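Local coordinates for putative glyoxalase superfamily protein (Ralstonia eutropha, PDB 3IUZ) that is probably an iron(II)-dependent dioxygenase and decarboxylase of 2-oxoadipate that forms 2-hydroxyglutarate, as in its family, at residues R113-Y118 with S129-D134; R108-R113 with W180-D185. All coordinates share one frame; numbering follows the deposited sequence.

From the N terminus, the chain runs through helix 101-110, breaks at Gly111 and enters strand 112-120. That strand turns back as strand 125-132, and contact 1 closes this hairpin. Contact 2 closes a much longer loop: 66 residues separate its segments, the last of them already in helix 173-185, which packs on the end of helix 101-110. Contact 1 is therefore nested inside contact 2, and the two share Arg113. They also touch directly, through probable hydrogen bonds from His132 NE2 to the carbonyl of Leu110 and from Ala133 N to that of Gly111. Together they tie the helical layer to the hairpin of the main mixed sheet.

Contact 1: R113-Y118 with S129-D134; sequences RLNGNY and SYAHAD
Arg113 points CG anti to its carbonyl carbon (chi1 -65°) and is extended from there to NE, which carries its guanidinium past the end of the partner strand to Ala133 in the following loop. The methyl CB of Ala133 sits over the centre of one guanidinium face, 3.4 Å from Arg113 CZ. Alanine suits the place because its small methyl covers the flat group while the nitrogens at the rim can still bond: NE reaches a hexaethylene glycol, probably from the crystallisation liquor. The backbones form an antiparallel hairpin. Arg113 and Ala131 are a hydrogen-bonded pair, with Arg113 N to Ala131 O at 2.9 Å and the return bond from Ala131 N to Arg113 O. At the next, non-hydrogen-bonded pair, Leu114 CD1 meets the phenol end of Tyr130, 3.7 Å from Tyr130 CZ. The two side chains cross at a slant, while the tyrosine hydroxyl bonds to Glu100. Asn115 and Gly116 then both face Ser129, a classic beta bulge. Ser129 O takes a nearly straight bond from Asn115 N (2.6 Å, 174° at the hydrogen) and a weak one from Gly116 N, while Ser129 N bonds to Gly116 O at 3.0 Å. Glycine fits here because a CB would run into Ser129 OG and the Tyr118 hydroxyl. Ser129 OG lies at the edge of the Tyr118 ring, in its plane, 3.6 Å from Tyr118 CE2; that ring's hydroxyl bonds to Phe325 N. One water accepts from both Ser129 OG, at 2.6 Å, and Asn115 ND2. The chemistry implies a hairpin joined mainly through its backbone: the bulge puts two consecutive residues opposite one serine, and a water links the polar side chains of Asn115 and Ser129 beside it.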
ATOM      1  N   ARG A 113      12.831  -8.072  -0.495  1.00 16.01           N
ATOM      2  CA  ARG A 113      12.965  -9.402   0.045  1.00 16.30           C
ATOM      3  C   ARG A 113      12.012  -9.549   1.193  1.00 16.37           C
ATOM      4  O   ARG A 113      11.764  -8.603   1.927  1.00 14.97           O
ATOM      5  CB  ARG A 113      14.356  -9.609   0.620  1.00 18.33           C
ATOM      6  CG  ARG A 113      15.438  -9.545  -0.421  1.00 24.73           C
ATOM      7  CD  ARG A 113      16.800  -9.632   0.259  1.00 33.45           C
ATOM      8  NE  ARG A 113      17.859  -9.625  -0.737  1.00 39.88           N
ATOM      9  CZ  ARG A 113      19.111  -9.217  -0.509  1.00 45.13           C
ATOM     10  NH1 ARG A 113      19.467  -8.747   0.688  1.00 45.70           N
ATOM     11  NH2 ARG A 113      20.016  -9.262  -1.495  1.00 47.00           N
ATOM     12  N   LEU A 114      11.498 -10.755   1.373  1.00 15.57           N
ATOM     13  CA  LEU A 114      10.691 -11.090   2.533  1.00 15.57           C
ATOM     14  C   LEU A 114      11.447 -10.722   3.786  1.00 16.04           C
ATOM     15  O   LEU A 114      12.617 -11.083   3.949  1.00 15.48           O
ATOM     16  CB  LEU A 114      10.366 -12.590   2.532  1.00 15.51           C
ATOM     17  CG  LEU A 114       9.516 -13.098   3.680  1.00 15.87           C
ATOM     18  CD1 LEU A 114       8.089 -12.538   3.582  1.00 14.36           C
ATOM     19  CD2 LEU A 114       9.604 -14.640   3.668  1.00 16.12           C
ATOM     20  N   ASN A 115      10.804  -9.976   4.665  1.00 16.51           N
ATOM     21  CA  ASN A 115      11.447  -9.587   5.912  1.00 19.01           C
ATOM     22  C   ASN A 115      10.746 -10.097   7.184  1.00 20.49           C
ATOM     23  O   ASN A 115      11.254  -9.884   8.260  1.00 22.26           O
ATOM     24  CB  ASN A 115      11.578  -8.068   5.949  1.00 18.56           C
ATOM     25  CG  ASN A 115      12.618  -7.582   6.929  1.00 21.79           C
ATOM     26  OD1 ASN A 115      13.729  -8.070   6.931  1.00 23.86           O
ATOM     27  ND2 ASN A 115      12.272  -6.563   7.726  1.00 22.40           N
ATOM     28  N   GLY A 116       9.587 -10.732   7.067  1.00 21.03           N
ATOM     29  CA  GLY A 116       8.848 -11.153   8.255  1.00 20.68           C
ATOM     30  C   GLY A 116       7.562 -11.862   7.860  1.00 20.83           C
ATOM     31  O   GLY A 116       6.954 -11.531   6.839  1.00 17.77           O
ATOM     32  N   ASN A 117       7.200 -12.837   8.683  1.00 20.30           N
ATOM     33  CA  ASN A 117       6.000 -13.622   8.497  0.50 21.30           C
ATOM     34  C   ASN A 117       5.128 -13.438   9.723  1.00 21.67           C
ATOM     35  O   ASN A 117       5.572 -13.683  10.853  1.00 20.60           O
ATOM     36  CB  ASN A 117       6.344 -15.096   8.324  0.50 21.86           C
ATOM     37  CG  ASN A 117       5.117 -15.950   8.063  0.50 23.17           C
ATOM     38  OD1 ASN A 117       4.458 -15.811   7.038  0.50 23.82           O
ATOM     39  ND2 ASN A 117       4.807 -16.833   8.998  0.50 22.68           N
ATOM     40  N   TYR A 118       3.904 -12.967   9.504  1.00 21.08           N
ATOM     41  CA  TYR A 118       3.010 -12.627  10.599  1.00 21.33           C
ATOM     42  C   TYR A 118       1.632 -13.246  10.421  1.00 22.18           C
ATOM     43  O   TYR A 118       0.788 -12.655   9.771  1.00 22.28           O
ATOM     44  CB  TYR A 118       2.855 -11.114  10.656  1.00 22.03           C
ATOM     45  CG  TYR A 118       4.179 -10.436  10.783  1.00 21.22           C
ATOM     46  CD1 TYR A 118       4.830 -10.390  12.005  1.00 25.01           C
ATOM     47  CD2 TYR A 118       4.829  -9.913   9.660  1.00 21.76           C
ATOM     48  CE1 TYR A 118       6.078  -9.807  12.118  1.00 23.60           C
ATOM     49  CE2 TYR A 118       6.066  -9.319   9.759  1.00 20.60           C
ATOM     50  CZ  TYR A 118       6.682  -9.258  11.001  1.00 21.91           C
ATOM     51  OH  TYR A 118       7.906  -8.665  11.120  1.00 22.29           O
ATOM     52  N   SER A 129       5.939  -9.064   5.560  1.00 14.79           N
ATOM     53  CA  SER A 129       6.577  -7.795   5.246  1.00 14.71           C
ATOM     54  C   SER A 129       7.719  -7.991   4.256  1.00 14.68           C
ATOM     55  O   SER A 129       8.385  -9.050   4.251  1.00 14.97           O
ATOM     56  CB  SER A 129       7.081  -7.135   6.515  1.00 14.68           C
ATOM     57  OG  SER A 129       8.113  -7.938   7.086  1.00 15.32           O
ATOM     58  N   TYR A 130       7.891  -6.981   3.413  1.00 13.74           N
ATOM     59  CA  TYR A 130       8.918  -6.903   2.348  1.00 13.33           C
ATOM     60  C   TYR A 130       9.737  -5.635   2.537  1.00 14.25           C
ATOM     61  O   TYR A 130       9.203  -4.514   2.544  1.00 15.27           O
ATOM     62  CB  TYR A 130       8.237  -6.918   0.947  1.00 13.81           C
ATOM     63  CG  TYR A 130       7.695  -8.277   0.706  1.00 13.15           C
ATOM     64  CD1 TYR A 130       8.538  -9.289   0.273  1.00 14.57           C
ATOM     65  CD2 TYR A 130       6.396  -8.621   1.131  1.00 12.03           C
ATOM     66  CE1 TYR A 130       8.077 -10.607   0.112  1.00 15.59           C
ATOM     67  CE2 TYR A 130       5.922  -9.909   1.008  1.00 12.41           C
ATOM     68  CZ  TYR A 130       6.763 -10.910   0.497  1.00 14.43           C
ATOM     69  OH  TYR A 130       6.301 -12.191   0.417  1.00 16.22           O
ATOM     70  N   ALA A 131      11.054  -5.806   2.664  1.00 14.01           N
ATOM     71  CA  ALA A 131      11.975  -4.680   2.805  1.00 14.03           C
ATOM     72  C   ALA A 131      12.913  -4.650   1.643  1.00 13.80           C
ATOM     73  O   ALA A 131      13.340  -5.694   1.138  1.00 14.01           O
ATOM     74  CB  ALA A 131      12.812  -4.782   4.126  1.00 12.24           C
ATOM     75  N   HIS A 132      13.302  -3.448   1.278  1.00 14.52           N
ATOM     76  CA  HIS A 132      14.170  -3.265   0.129  1.00 14.43           C
ATOM     77  C   HIS A 132      15.625  -3.574   0.439  1.00 14.82           C
ATOM     78  O   HIS A 132      16.221  -3.007   1.373  1.00 15.31           O
ATOM     79  CB  HIS A 132      14.015  -1.873  -0.463  1.00 14.06           C
ATOM     80  CG  HIS A 132      14.444  -1.822  -1.880  1.00 13.40           C
ATOM     81  ND1 HIS A 132      15.772  -1.719  -2.233  1.00 11.96           N
ATOM     82  CD2 HIS A 132      13.745  -1.935  -3.042  1.00 16.15           C
ATOM     83  CE1 HIS A 132      15.876  -1.769  -3.553  1.00 15.14           C
ATOM     84  NE2 HIS A 132      14.658  -1.864  -4.075  1.00 11.46           N
ATOM     85  N   ALA A 133      16.214  -4.444  -0.374  1.00 15.21           N
ATOM     86  CA  ALA A 133      17.590  -4.928  -0.120  1.00 15.48           C
ATOM     87  C   ALA A 133      18.605  -3.790  -0.148  1.00 16.01           C
ATOM     88  O   ALA A 133      19.637  -3.914   0.453  1.00 17.46           O
ATOM     89  CB  ALA A 133      17.993  -6.023  -1.144  1.00 13.67           C
ATOM     90  N   ASP A 134      18.332  -2.696  -0.849  1.00 16.12           N
ATOM     91  CA  ASP A 134      19.338  -1.645  -1.010  1.00 16.39           C
ATOM     92  C   ASP A 134      19.267  -0.573   0.071  1.00 17.40           C
ATOM     93  O   ASP A 134      20.195   0.216   0.204  1.00 18.44           O
ATOM     94  CB  ASP A 134      19.282  -0.962  -2.390  1.00 16.13           C
ATOM     95  CG  ASP A 134      19.510  -1.911  -3.548  1.00 17.71           C
ATOM     96  OD1 ASP A 134      20.204  -2.950  -3.390  1.00 15.89           O
ATOM     97  OD2 ASP A 134      18.998  -1.600  -4.657  1.00 18.08           O
TER
HETATM   98  O   HOH W   1       9.540  -6.577   8.718  1.00 28.65           O

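Contact 2: R108-R113 with W180-D185; sequences RPLGYR and WQLDRD
Pro109 comes closest to Asp183 of helix 173-185, their CA atoms 4.9 Å apart, where the chain leaves the helical turn at 108-110 through a Schellman motif whose positive phi at Gly111 (116°) suits glycine. The proline ring packs against the indole of Trp180. Pro109 CB stands 3.7 Å from the centroid of the six-membered ring of Trp180, only 11° off the normal, a CH-pi contact over the face, and Pro109 CG comes 3.6 Å from Trp180 CZ2. Proline fits this position twice over: its compact, rigid ring sets CB and CG against the indole, and its nitrogen has no hydrogen to give, in keeping with the kink in this weakly bonded helix. Trp180 starts away from the partner segment, but with CG anti to its carbonyl carbon (chi1 -68°) the indole swings back to bring its face against the proline. Further into the interior, Leu110 CD2 and Leu182 CD2 meet at 3.8 Å. Leu49 and Ile45 of helix 42-60 add to the apolar surroundings of Leu110 and Leu182 respectively. Asp183 CB also lies 3.9 Å from Pro109 CB, and a water sits within hydrogen-bonding distance of both Asp183 OD1 (3.0 Å) and Pro109 O (2.8 Å). No direct hydrogen bond joins the two segments. The chemistry implies a helix-to-helix join resting on apolar and CH-pi packing, with a single water lying between the carbonyl of Pro109 and the carboxylate of Asp183.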
ATOM      1  N   ARG A 108       9.685  -8.315  -5.895  1.00 13.45           N
ATOM      2  CA  ARG A 108      10.949  -9.063  -5.896  1.00 13.87           C
ATOM      3  C   ARG A 108      11.886  -8.484  -6.958  1.00 14.39           C
ATOM      4  O   ARG A 108      12.974  -8.086  -6.620  1.00 15.37           O
ATOM      5  CB  ARG A 108      10.702 -10.558  -6.058  1.00 14.50           C
ATOM      6  CG  ARG A 108      10.024 -11.177  -4.858  1.00 15.97           C
ATOM      7  CD  ARG A 108      10.916 -11.354  -3.645  1.00 14.59           C
ATOM      8  NE  ARG A 108      11.822 -12.462  -3.852  1.00 17.71           N
ATOM      9  CZ  ARG A 108      13.140 -12.433  -3.781  1.00 18.01           C
ATOM     10  NH1 ARG A 108      13.808 -11.327  -3.476  1.00 17.40           N
ATOM     11  NH2 ARG A 108      13.816 -13.551  -4.057  1.00 22.10           N
ATOM     12  N   PRO A 109      11.444  -8.346  -8.216  1.00 14.74           N
ATOM     13  CA  PRO A 109      12.367  -7.740  -9.184  1.00 14.28           C
ATOM     14  C   PRO A 109      12.665  -6.239  -8.928  1.00 13.33           C
ATOM     15  O   PRO A 109      13.691  -5.718  -9.357  1.00 13.18           O
ATOM     16  CB  PRO A 109      11.646  -7.948 -10.513  1.00 14.02           C
ATOM     17  CG  PRO A 109      10.189  -8.169 -10.124  1.00 15.87           C
ATOM     18  CD  PRO A 109      10.251  -8.913  -8.883  1.00 15.04           C
ATOM     19  N   LEU A 110      11.787  -5.525  -8.231  1.00 13.63           N
ATOM     20  CA  LEU A 110      12.112  -4.172  -7.750  1.00 13.87           C
ATOM     21  C   LEU A 110      13.244  -4.115  -6.716  1.00 15.48           C
ATOM     22  O   LEU A 110      13.803  -3.050  -6.497  1.00 14.60           O
ATOM     23  CB  LEU A 110      10.922  -3.485  -7.140  1.00 14.45           C
ATOM     24  CG  LEU A 110       9.863  -2.973  -8.131  1.00 14.68           C
ATOM     25  CD1 LEU A 110       8.605  -2.438  -7.339  1.00 11.32           C
ATOM     26  CD2 LEU A 110      10.381  -1.925  -9.158  1.00 14.14           C
ATOM     27  N   GLY A 111      13.546  -5.250  -6.080  1.00 15.23           N
ATOM     28  CA  GLY A 111      14.627  -5.319  -5.109  1.00 14.93           C
ATOM     29  C   GLY A 111      14.188  -5.635  -3.681  1.00 13.94           C
ATOM     30  O   GLY A 111      14.998  -5.584  -2.782  1.00 14.36           O
ATOM     31  N   TYR A 112      12.902  -5.919  -3.450  1.00 13.85           N
ATOM     32  CA  TYR A 112      12.436  -6.302  -2.117  1.00 14.16           C
ATOM     33  C   TYR A 112      12.718  -7.793  -1.803  1.00 15.14           C
ATOM     34  O   TYR A 112      12.774  -8.645  -2.693  1.00 14.71           O
ATOM     35  CB  TYR A 112      10.927  -6.031  -1.931  1.00 13.74           C
ATOM     36  CG  TYR A 112      10.600  -4.559  -1.926  1.00 14.06           C
ATOM     37  CD1 TYR A 112      10.383  -3.880  -3.117  1.00 16.17           C
ATOM     38  CD2 TYR A 112      10.492  -3.845  -0.721  1.00 13.22           C
ATOM     39  CE1 TYR A 112      10.068  -2.523  -3.120  1.00 15.74           C
ATOM     40  CE2 TYR A 112      10.222  -2.499  -0.718  1.00 16.87           C
ATOM     41  CZ  TYR A 112      10.000  -1.844  -1.914  1.00 17.20           C
ATOM     42  OH  TYR A 112       9.718  -0.502  -1.926  1.00 19.55           O
ATOM     43  N   ARG A 113      12.831  -8.072  -0.495  1.00 16.01           N
ATOM     44  CA  ARG A 113      12.965  -9.402   0.045  1.00 16.30           C
ATOM     45  C   ARG A 113      12.012  -9.549   1.193  1.00 16.37           C
ATOM     46  O   ARG A 113      11.764  -8.603   1.927  1.00 14.97           O
ATOM     47  CB  ARG A 113      14.356  -9.609   0.620  1.00 18.33           C
ATOM     48  CG  ARG A 113      15.438  -9.545  -0.421  1.00 24.73           C
ATOM     49  CD  ARG A 113      16.800  -9.632   0.259  1.00 33.45           C
ATOM     50  NE  ARG A 113      17.859  -9.625  -0.737  1.00 39.88           N
ATOM     51  CZ  ARG A 113      19.111  -9.217  -0.509  1.00 45.13           C
ATOM     52  NH1 ARG A 113      19.467  -8.747   0.688  1.00 45.70           N
ATOM     53  NH2 ARG A 113      20.016  -9.262  -1.495  1.00 47.00           N
ATOM     54  N   TRP A 180      11.845  -6.928 -15.426  1.00 12.92           N
ATOM     55  CA  TRP A 180      12.894  -7.921 -15.542  1.00 12.95           C
ATOM     56  C   TRP A 180      14.188  -7.399 -16.178  1.00 13.65           C
ATOM     57  O   TRP A 180      15.260  -7.926 -15.845  1.00 14.66           O
ATOM     58  CB  TRP A 180      12.307  -9.206 -16.172  1.00 13.55           C
ATOM     59  CG  TRP A 180      11.369  -9.766 -15.179  1.00 12.12           C
ATOM     60  CD1 TRP A 180      10.000  -9.633 -15.135  1.00 16.40           C
ATOM     61  CD2 TRP A 180      11.742 -10.373 -13.937  1.00 14.65           C
ATOM     62  NE1 TRP A 180       9.520 -10.181 -13.985  1.00 13.72           N
ATOM     63  CE2 TRP A 180      10.563 -10.635 -13.230  1.00 12.15           C
ATOM     64  CE3 TRP A 180      12.967 -10.724 -13.359  1.00 12.87           C
ATOM     65  CZ2 TRP A 180      10.568 -11.236 -11.962  1.00 15.14           C
ATOM     66  CZ3 TRP A 180      12.968 -11.310 -12.097  1.00 15.46           C
ATOM     67  CH2 TRP A 180      11.754 -11.600 -11.439  1.00 12.81           C
ATOM     68  N   GLN A 181      14.124  -6.354 -17.024  1.00 12.87           N
ATOM     69  CA  GLN A 181      15.328  -5.603 -17.428  1.00 13.89           C
ATOM     70  C   GLN A 181      15.979  -4.965 -16.189  1.00 14.10           C
ATOM     71  O   GLN A 181      17.207  -4.971 -16.040  1.00 14.70           O
ATOM     72  CB  GLN A 181      14.999  -4.494 -18.458  1.00 13.27           C
ATOM     73  CG  GLN A 181      14.593  -5.154 -19.818  1.00 17.63           C
ATOM     74  CD  GLN A 181      14.273  -4.174 -20.900  1.00 18.18           C
ATOM     75  OE1 GLN A 181      14.458  -2.953 -20.729  1.00 14.91           O
ATOM     76  NE2 GLN A 181      13.781  -4.697 -22.023  1.00 20.17           N
ATOM     77  N   LEU A 182      15.134  -4.408 -15.324  1.00 13.41           N
ATOM     78  CA  LEU A 182      15.569  -3.719 -14.117  1.00 13.72           C
ATOM     79  C   LEU A 182      16.230  -4.725 -13.192  1.00 12.86           C
ATOM     80  O   LEU A 182      17.287  -4.440 -12.667  1.00 13.51           O
ATOM     81  CB  LEU A 182      14.397  -3.044 -13.401  1.00 13.29           C
ATOM     82  CG  LEU A 182      14.704  -2.301 -12.092  1.00 13.86           C
ATOM     83  CD1 LEU A 182      15.760  -1.210 -12.275  1.00  8.89           C
ATOM     84  CD2 LEU A 182      13.402  -1.719 -11.497  1.00 14.07           C
ATOM     85  N   ASP A 183      15.587  -5.870 -13.007  1.00 12.76           N
ATOM     86  CA  ASP A 183      16.172  -6.921 -12.157  1.00 13.78           C
ATOM     87  C   ASP A 183      17.536  -7.337 -12.698  1.00 13.64           C
ATOM     88  O   ASP A 183      18.470  -7.517 -11.948  1.00 14.88           O
ATOM     89  CB  ASP A 183      15.245  -8.128 -12.041  1.00 14.34           C
ATOM     90  CG  ASP A 183      15.951  -9.299 -11.402  1.00 14.42           C
ATOM     91  OD1 ASP A 183      16.055  -9.311 -10.165  1.00 18.90           O
ATOM     92  OD2 ASP A 183      16.428 -10.178 -12.139  1.00 15.12           O
ATOM     93  N   ARG A 184      17.659  -7.478 -14.017  1.00 14.33           N
ATOM     94  CA  ARG A 184      18.927  -7.875 -14.602  1.00 14.18           C
ATOM     95  C   ARG A 184      20.028  -6.827 -14.431  1.00 15.52           C
ATOM     96  O   ARG A 184      21.128  -7.143 -14.018  1.00 14.23           O
ATOM     97  CB  ARG A 184      18.769  -8.153 -16.076  1.00 14.54           C
ATOM     98  CG  ARG A 184      20.039  -8.680 -16.733  1.00 16.53           C
ATOM     99  CD  ARG A 184      19.844  -8.781 -18.249  1.00 18.30           C
ATOM    100  NE  ARG A 184      19.635  -7.450 -18.800  1.00 15.72           N
ATOM    101  CZ  ARG A 184      18.785  -7.124 -19.775  1.00 16.17           C
ATOM    102  NH1 ARG A 184      17.970  -8.009 -20.313  1.00 15.90           N
ATOM    103  NH2 ARG A 184      18.721  -5.853 -20.191  1.00 19.17           N
ATOM    104  N   ASP A 185      19.765  -5.606 -14.841  1.00 14.66           N
ATOM    105  CA  ASP A 185      20.840  -4.595 -14.895  1.00 15.73           C
ATOM    106  C   ASP A 185      20.969  -3.763 -13.629  1.00 15.50           C
ATOM    107  O   ASP A 185      21.983  -3.078 -13.452  1.00 14.19           O
ATOM    108  CB  ASP A 185      20.610  -3.640 -16.046  1.00 15.65           C
ATOM    109  CG  ASP A 185      20.587  -4.338 -17.390  1.00 16.06           C
ATOM    110  OD1 ASP A 185      21.284  -5.348 -17.552  1.00 14.35           O
ATOM    111  OD2 ASP A 185      19.934  -3.834 -18.308  1.00 16.37           O
TER
HETATM  112  O   HOH W   2      16.137  -6.762  -8.607  1.00 16.01           O